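Local structure of ribokinase (Thermotoga maritima, 1VM7) at residues I167-P172 with V259-F264; A265-E270 with E275-F280; A285-T290 with S297-E302. The protein probably catalyses the ATP- and magnesium-dependent phosphorylation of D-ribose at O-5, giving D-ribose 5-phosphate. All coordinates share one frame; numbering follows the deposited sequence.

The three contacts follow one another along the chain: contacts 1 and 2 share helix 256-269, and contacts 2 and 3 share helix 274-288. Contact 1, its centre about 4 Å from that of the chain, borders the predicted active site: the side chains of Asp169 and Asp258, the probable proton acceptor, are about 4 Å apart at their nearest atoms. Contact 2 continues helix 256-269 to its far end, its centre about 12 Å from that of contact 1. Contact 3, about 15 Å from either of the others between centres, holds two residues of a predicted potassium site. Glu270 OE1 of contact 2 and Arg301 NH2 of contact 3 form a salt bridge at 2.8 Å, and Val259 of contact 1 packs on Ser288 and Ile298.

Contact 1 of 3, residues I167-P172 with V259-F264; sequences IFDPAP and VFNGAF
Asp169 and Asn261 are the point of closest backbone approach, their CA atoms 7.9 Å apart, where the chain leaving strand 165-168 passes helix 256-269. The gap is bridged by side chains. Asn261 brings its amide nitrogen ND2 to 3.5 Å from Asp169 CB, yet the two polar groups do not bond directly, because OD1 and OD2 of Asp169 each stay 4.0 Å from Asn261 ND2. Amide and carboxylate planes are turned 39° apart. With CG anti to the backbone N (chi1 -166°), the carboxylate of Asp169 is turned toward Thr188 and Lys226, partners it shares with the amide. Thr188 OG1 is hydrogen-bonded to Asn261 ND2 and Asp169 OD1, while Lys226 NZ, of the predicted ATP site, meets Asp169 OD1 in a salt bridge and Asn261 OD1 in a hydrogen bond. This buried network fixes the rotation of the amide.

Ile167 CG2 passes alongside the same amide, 3.9 Å from Asn261 ND2. The other branch of the isoleucine makes the apolar part of the contact: Ile167 CD1 reaches the edge of the Phe264 ring, near its plane, 4.3 Å from Phe264 CD2. Strand 165-168 runs parallel between strands 143-146 and 186-187; helix 256-269 packs against it here and carries helix 274-288 on Val259, Ala263 and Phe264.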
# COMPACT_ATOMS: atom_id res chain seq x y z
N ILE A 167 -20.74 -24.29 -5.57
CA ILE A 167 -19.33 -24.61 -5.42
C ILE A 167 -18.76 -23.63 -4.40
O ILE A 167 -18.81 -22.42 -4.61
CB ILE A 167 -18.57 -24.43 -6.74
CG1 ILE A 167 -19.15 -25.36 -7.82
CG2 ILE A 167 -17.09 -24.67 -6.52
CD1 ILE A 167 -18.81 -25.02 -9.27
N PHE A 168 -18.23 -24.16 -3.29
CA PHE A 168 -17.67 -23.35 -2.20
C PHE A 168 -16.18 -23.68 -1.98
O PHE A 168 -15.81 -24.80 -1.68
CB PHE A 168 -18.47 -23.55 -0.92
CG PHE A 168 -17.88 -22.88 0.29
CD1 PHE A 168 -17.61 -21.54 0.29
CD2 PHE A 168 -17.59 -23.62 1.44
CE1 PHE A 168 -17.07 -20.93 1.40
CE2 PHE A 168 -17.06 -23.02 2.55
CZ PHE A 168 -16.79 -21.68 2.54
N ASP A 169 -15.35 -22.68 -2.21
CA ASP A 169 -13.92 -22.76 -2.00
C ASP A 169 -13.66 -22.21 -0.59
O ASP A 169 -13.80 -21.00 -0.32
CB ASP A 169 -13.23 -21.93 -3.07
CG ASP A 169 -11.75 -22.20 -3.19
OD1 ASP A 169 -11.30 -23.29 -2.73
OD2 ASP A 169 -11.06 -21.31 -3.80
N PRO A 170 -13.31 -23.10 0.34
CA PRO A 170 -13.25 -22.67 1.73
C PRO A 170 -11.92 -21.94 2.01
O PRO A 170 -11.11 -22.38 2.81
CB PRO A 170 -13.37 -24.00 2.49
CG PRO A 170 -12.66 -25.00 1.57
CD PRO A 170 -12.96 -24.53 0.18
N ALA A 171 -11.73 -20.80 1.36
CA ALA A 171 -10.45 -20.11 1.35
C ALA A 171 -10.63 -18.63 1.74
O ALA A 171 -11.36 -17.91 1.07
CB ALA A 171 -9.84 -20.24 -0.02
N PRO A 172 -10.05 -18.19 2.86
CA PRO A 172 -9.40 -19.00 3.90
C PRO A 172 -10.40 -19.86 4.64
O PRO A 172 -11.59 -19.58 4.61
CB PRO A 172 -8.87 -17.95 4.90
CG PRO A 172 -9.71 -16.72 4.65
CD PRO A 172 -9.98 -16.75 3.18
N VAL A 259 -8.00 -20.75 -10.56
CA VAL A 259 -8.06 -21.22 -11.94
C VAL A 259 -8.75 -22.58 -12.02
O VAL A 259 -9.64 -22.78 -12.83
CB VAL A 259 -6.66 -21.25 -12.61
CG1 VAL A 259 -6.71 -21.84 -14.02
CG2 VAL A 259 -6.11 -19.85 -12.72
N PHE A 260 -8.37 -23.51 -11.14
CA PHE A 260 -9.04 -24.78 -11.12
C PHE A 260 -10.55 -24.60 -10.97
O PHE A 260 -11.33 -25.18 -11.72
CB PHE A 260 -8.52 -25.69 -10.01
CG PHE A 260 -9.28 -26.96 -9.93
CD1 PHE A 260 -9.01 -27.98 -10.82
CD2 PHE A 260 -10.36 -27.08 -9.08
CE1 PHE A 260 -9.75 -29.15 -10.80
CE2 PHE A 260 -11.11 -28.24 -9.06
CZ PHE A 260 -10.80 -29.29 -9.92
N ASN A 261 -10.97 -23.82 -9.96
CA ASN A 261 -12.40 -23.71 -9.66
C ASN A 261 -13.18 -23.13 -10.85
O ASN A 261 -14.24 -23.66 -11.18
CB ASN A 261 -12.65 -22.90 -8.37
CG ASN A 261 -12.51 -23.75 -7.11
OD1 ASN A 261 -11.62 -24.56 -7.00
ND2 ASN A 261 -13.41 -23.56 -6.15
N GLY A 262 -12.64 -22.08 -11.48
CA GLY A 262 -13.31 -21.41 -12.59
C GLY A 262 -13.41 -22.28 -13.82
O GLY A 262 -14.47 -22.37 -14.44
N ALA A 263 -12.30 -22.94 -14.15
CA ALA A 263 -12.25 -23.88 -15.27
C ALA A 263 -13.12 -25.11 -15.00
O ALA A 263 -13.86 -25.56 -15.87
CB ALA A 263 -10.84 -24.29 -15.51
N PHE A 264 -13.05 -25.65 -13.78
CA PHE A 264 -13.97 -26.72 -13.38
C PHE A 264 -15.43 -26.34 -13.66
O PHE A 264 -16.17 -27.12 -14.24
CB PHE A 264 -13.79 -27.02 -11.89
CG PHE A 264 -14.67 -28.11 -11.39
CD1 PHE A 264 -14.40 -29.43 -11.70
CD2 PHE A 264 -15.79 -27.82 -10.64
CE1 PHE A 264 -15.21 -30.43 -11.27
CE2 PHE A 264 -16.60 -28.84 -10.17
CZ PHE A 264 -16.32 -30.13 -10.50

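Contact 2 of 3, residues A265-E270 with E275-F280; sequences AVALSE and EEAVIF
Phe280 brings its ring to two residues of the neighbouring helix, both met at a slant: Ala267 CB lies 4.0 Å from Phe280 CD2, and Val266 CG1 lies 4.2 Å from Phe280 CE2. Its CG stands anti to the backbone N (chi1 -178°), which carries the ring over toward Ala267 and Val266. Outside the pair, Arg301 and Val304 of helix 301-309 also pack on this phenylalanine.

One turn earlier the helices come closest. Ala267 and Ala277 meet methyl to methyl, CB to CB at 3.5 Å, closer than two methyls normally pack; their CA atoms are 4.9 Å apart. Leu268 starts off to the side, but its branch CD2 swings in to 3.7 Å from Ala277 CB, so that this methyl is touched by both Ala267 and Leu268. All five side chains are buried and apolar, and no hydrogen bond crosses.

The axes of 265-269 and 275-280 approach to 8.2 Å at 140°, antiparallel but inclined by 40°, and small alanines permit the close approach. Helices 256-269 and 274-288, joined by a short turn, form a helical hairpin within the alpha/beta domain of the PfkB-family kinases.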
# COMPACT_ATOMS: atom_id res chain seq x y z
N ALA A 265 -15.81 -25.13 -13.27
CA ALA A 265 -17.17 -24.64 -13.41
C ALA A 265 -17.57 -24.45 -14.88
O ALA A 265 -18.69 -24.76 -15.25
CB ALA A 265 -17.31 -23.37 -12.62
N VAL A 266 -16.64 -23.92 -15.69
CA VAL A 266 -16.81 -23.80 -17.15
C VAL A 266 -17.14 -25.13 -17.79
O VAL A 266 -18.03 -25.21 -18.63
CB VAL A 266 -15.52 -23.21 -17.84
CG1 VAL A 266 -15.54 -23.40 -19.37
CG2 VAL A 266 -15.38 -21.73 -17.52
N ALA A 267 -16.41 -26.17 -17.39
CA ALA A 267 -16.64 -27.52 -17.87
C ALA A 267 -18.05 -28.03 -17.53
O ALA A 267 -18.80 -28.46 -18.41
CB ALA A 267 -15.60 -28.41 -17.31
N LEU A 268 -18.44 -27.94 -16.26
CA LEU A 268 -19.80 -28.28 -15.88
C LEU A 268 -20.82 -27.51 -16.74
O LEU A 268 -21.79 -28.08 -17.19
CB LEU A 268 -20.04 -27.98 -14.40
CG LEU A 268 -19.19 -28.72 -13.35
CD1 LEU A 268 -19.64 -28.36 -11.94
CD2 LEU A 268 -19.26 -30.23 -13.55
N SER A 269 -20.58 -26.20 -16.93
CA SER A 269 -21.48 -25.36 -17.69
C SER A 269 -21.67 -25.89 -19.09
O SER A 269 -22.75 -25.81 -19.62
CB SER A 269 -20.97 -23.91 -17.73
OG SER A 269 -19.85 -23.76 -18.59
N GLU A 270 -20.62 -26.47 -19.66
CA GLU A 270 -20.66 -27.05 -21.00
C GLU A 270 -21.13 -28.50 -21.04
O GLU A 270 -21.05 -29.15 -22.08
CB GLU A 270 -19.28 -26.94 -21.64
CG GLU A 270 -18.87 -25.51 -21.88
CD GLU A 270 -17.41 -25.36 -22.23
OE1 GLU A 270 -16.73 -26.39 -22.44
OE2 GLU A 270 -16.95 -24.22 -22.30
N GLU A 275 -15.96 -35.68 -13.46
CA GLU A 275 -14.64 -36.26 -13.69
C GLU A 275 -13.98 -35.54 -14.89
O GLU A 275 -12.82 -35.14 -14.81
CB GLU A 275 -14.70 -37.81 -13.91
CG GLU A 275 -14.97 -38.64 -12.62
CD GLU A 275 -14.28 -40.02 -12.59
OE1 GLU A 275 -14.17 -40.68 -13.66
OE2 GLU A 275 -13.86 -40.48 -11.48
N GLU A 276 -14.72 -35.38 -15.98
CA GLU A 276 -14.25 -34.59 -17.13
C GLU A 276 -13.91 -33.17 -16.70
O GLU A 276 -12.88 -32.62 -17.10
CB GLU A 276 -15.31 -34.53 -18.23
CG GLU A 276 -15.58 -35.87 -18.90
CD GLU A 276 -16.74 -35.82 -19.88
OE1 GLU A 276 -17.59 -34.91 -19.77
OE2 GLU A 276 -16.79 -36.70 -20.77
N ALA A 277 -14.79 -32.57 -15.89
CA ALA A 277 -14.58 -31.20 -15.44
C ALA A 277 -13.33 -31.06 -14.58
O ALA A 277 -12.65 -30.04 -14.67
CB ALA A 277 -15.78 -30.66 -14.68
N VAL A 278 -13.05 -32.06 -13.74
CA VAL A 278 -11.80 -32.09 -12.95
C VAL A 278 -10.60 -32.13 -13.88
O VAL A 278 -9.62 -31.41 -13.67
CB VAL A 278 -11.65 -33.30 -11.96
CG1 VAL A 278 -10.19 -33.42 -11.47
CG2 VAL A 278 -12.55 -33.16 -10.76
N ILE A 279 -10.65 -32.97 -14.89
CA ILE A 279 -9.53 -33.06 -15.82
C ILE A 279 -9.29 -31.68 -16.46
O ILE A 279 -8.16 -31.19 -16.53
CB ILE A 279 -9.76 -34.05 -16.95
CG1 ILE A 279 -10.01 -35.46 -16.40
CG2 ILE A 279 -8.57 -34.02 -17.92
CD1 ILE A 279 -8.77 -36.30 -16.22
N PHE A 280 -10.38 -31.08 -16.91
CA PHE A 280 -10.32 -29.82 -17.62
C PHE A 280 -9.73 -28.73 -16.75
O PHE A 280 -8.84 -28.01 -17.18
CB PHE A 280 -11.71 -29.43 -18.11
CG PHE A 280 -11.72 -28.14 -18.90
CD1 PHE A 280 -11.38 -28.14 -20.25
CD2 PHE A 280 -12.05 -26.95 -18.30
CE1 PHE A 280 -11.37 -26.97 -20.99
CE2 PHE A 280 -12.06 -25.77 -19.04
CZ PHE A 280 -11.71 -25.78 -20.39

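Contact 3 of 3, residues A285-T290 with S297-E302; sequences AAISVT and SIPARE
Ile287 and Pro299 meet because the isoleucine has CG2 anti to its backbone N and CG1 anti to the carbonyl carbon (chi1 -61°), with CD1 extended beyond it. Both methyls reach the same ring carbon, Ile287 CG2 at 3.8 Å and Ile287 CD1 at 4.0 Å from Pro299 CB, while Ile287 CB comes near Pro299 CG. The two side chains pass at a slant, methyls against the ring carbons, and Phe307 and Val304 of helix 301-309 cover Ile287 and Pro299 respectively. Were this isoleucine an alanine, CG2 and CD1 would be gone, and a gap would probably open beside Pro299.

Next to this apolar patch the backbones come close, Ser288 and Ser297 having CA atoms 4.7 Å apart. Ser288 CA points a C-H at Ser297 O, 3.2 Å away with an angle of 144° at the hydrogen, and Ser297 CB sits 3.3 Å from Ser288 O. Both serines belong to a predicted potassium site of this PfkB-family kinase, together with Asp252, Thr254, Arg291 and Gly293, so the last part of helix 274-288 around Ser288 and the turn before Pro299 probably frame the cation together.

The hydroxyls do not bond each other across the contact: Ser297 OG, with chi1 at 70° between the backbone N and carbonyl carbon, is hydrogen-bonded to Ala294 O. What it meets across the contact is carbon, Ser288 CB lying 3.5 Å from Ser297 OG. The same Ser288 CB is 4.3 Å from Pro299 CD, so this one methylene touches both the serine hydroxyl and the proline ring, two residues before Ala300 takes the N-cap position of helix 301-309 at the end of the loop.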
# COMPACT_ATOMS: atom_id res chain seq x y z
N ALA A 285 -5.35 -25.18 -14.48
CA ALA A 285 -4.49 -24.89 -13.34
C ALA A 285 -3.04 -25.14 -13.70
O ALA A 285 -2.18 -24.33 -13.39
CB ALA A 285 -4.86 -25.76 -12.17
N ALA A 286 -2.78 -26.27 -14.34
CA ALA A 286 -1.43 -26.70 -14.64
C ALA A 286 -0.71 -25.71 -15.56
O ALA A 286 0.51 -25.56 -15.51
CB ALA A 286 -1.47 -28.07 -15.33
N ILE A 287 -1.45 -25.10 -16.47
CA ILE A 287 -0.87 -24.09 -17.36
C ILE A 287 -0.60 -22.82 -16.56
O ILE A 287 0.43 -22.18 -16.73
CB ILE A 287 -1.78 -23.71 -18.56
CG1 ILE A 287 -2.07 -24.90 -19.47
CG2 ILE A 287 -1.15 -22.56 -19.39
CD1 ILE A 287 -3.20 -24.66 -20.46
N SER A 288 -1.53 -22.47 -15.68
CA SER A 288 -1.36 -21.27 -14.86
C SER A 288 -0.08 -21.32 -14.00
O SER A 288 0.61 -20.33 -13.91
CB SER A 288 -2.60 -21.02 -14.03
OG SER A 288 -2.70 -21.98 -13.00
N VAL A 289 0.26 -22.48 -13.41
CA VAL A 289 1.41 -22.54 -12.48
C VAL A 289 2.73 -22.36 -13.21
O VAL A 289 3.78 -22.14 -12.61
CB VAL A 289 1.40 -23.80 -11.66
CG1 VAL A 289 0.14 -23.84 -10.83
CG2 VAL A 289 1.55 -25.04 -12.55
N THR A 290 2.66 -22.41 -14.53
CA THR A 290 3.82 -22.13 -15.36
C THR A 290 3.97 -20.65 -15.66
O THR A 290 4.86 -20.29 -16.41
CB THR A 290 3.81 -22.95 -16.72
OG1 THR A 290 2.88 -22.39 -17.65
CG2 THR A 290 3.43 -24.41 -16.49
N SER A 297 -1.69 -15.25 -15.05
CA SER A 297 -1.37 -16.64 -15.38
C SER A 297 -2.52 -17.42 -16.03
O SER A 297 -2.34 -18.58 -16.39
CB SER A 297 -0.98 -17.42 -14.12
OG SER A 297 -2.14 -17.59 -13.32
N ILE A 298 -3.71 -16.84 -16.05
CA ILE A 298 -4.91 -17.57 -16.44
C ILE A 298 -4.83 -17.88 -17.93
O ILE A 298 -4.70 -16.97 -18.74
CB ILE A 298 -6.18 -16.76 -16.12
CG1 ILE A 298 -6.30 -16.61 -14.61
CG2 ILE A 298 -7.40 -17.45 -16.71
CD1 ILE A 298 -7.34 -15.62 -14.08
N PRO A 299 -4.84 -19.17 -18.32
CA PRO A 299 -4.77 -19.36 -19.74
C PRO A 299 -6.06 -19.00 -20.51
O PRO A 299 -7.16 -18.91 -19.97
CB PRO A 299 -4.46 -20.86 -19.88
CG PRO A 299 -5.12 -21.43 -18.74
CD PRO A 299 -4.90 -20.47 -17.63
N ALA A 300 -5.90 -18.77 -21.79
CA ALA A 300 -7.04 -18.62 -22.66
C ALA A 300 -7.52 -20.03 -23.05
O ALA A 300 -6.75 -21.00 -23.02
CB ALA A 300 -6.65 -17.82 -23.90
N ARG A 301 -8.81 -20.13 -23.38
CA ARG A 301 -9.43 -21.39 -23.73
C ARG A 301 -8.62 -22.19 -24.76
O ARG A 301 -8.41 -23.38 -24.58
CB ARG A 301 -10.84 -21.12 -24.27
CG ARG A 301 -11.60 -22.39 -24.64
CD ARG A 301 -11.49 -23.45 -23.54
NE ARG A 301 -12.42 -24.53 -23.81
CZ ARG A 301 -13.70 -24.54 -23.45
NH1 ARG A 301 -14.23 -23.53 -22.79
NH2 ARG A 301 -14.45 -25.59 -23.76
N GLU A 302 -8.15 -21.54 -25.81
CA GLU A 302 -7.33 -22.21 -26.81
C GLU A 302 -6.07 -22.84 -26.21
O GLU A 302 -5.67 -23.93 -26.60
CB GLU A 302 -6.99 -21.26 -27.98
CG GLU A 302 -6.35 -19.91 -27.57
CD GLU A 302 -7.33 -18.70 -27.48
OE1 GLU A 302 -8.33 -18.75 -26.69
OE2 GLU A 302 -7.06 -17.68 -28.18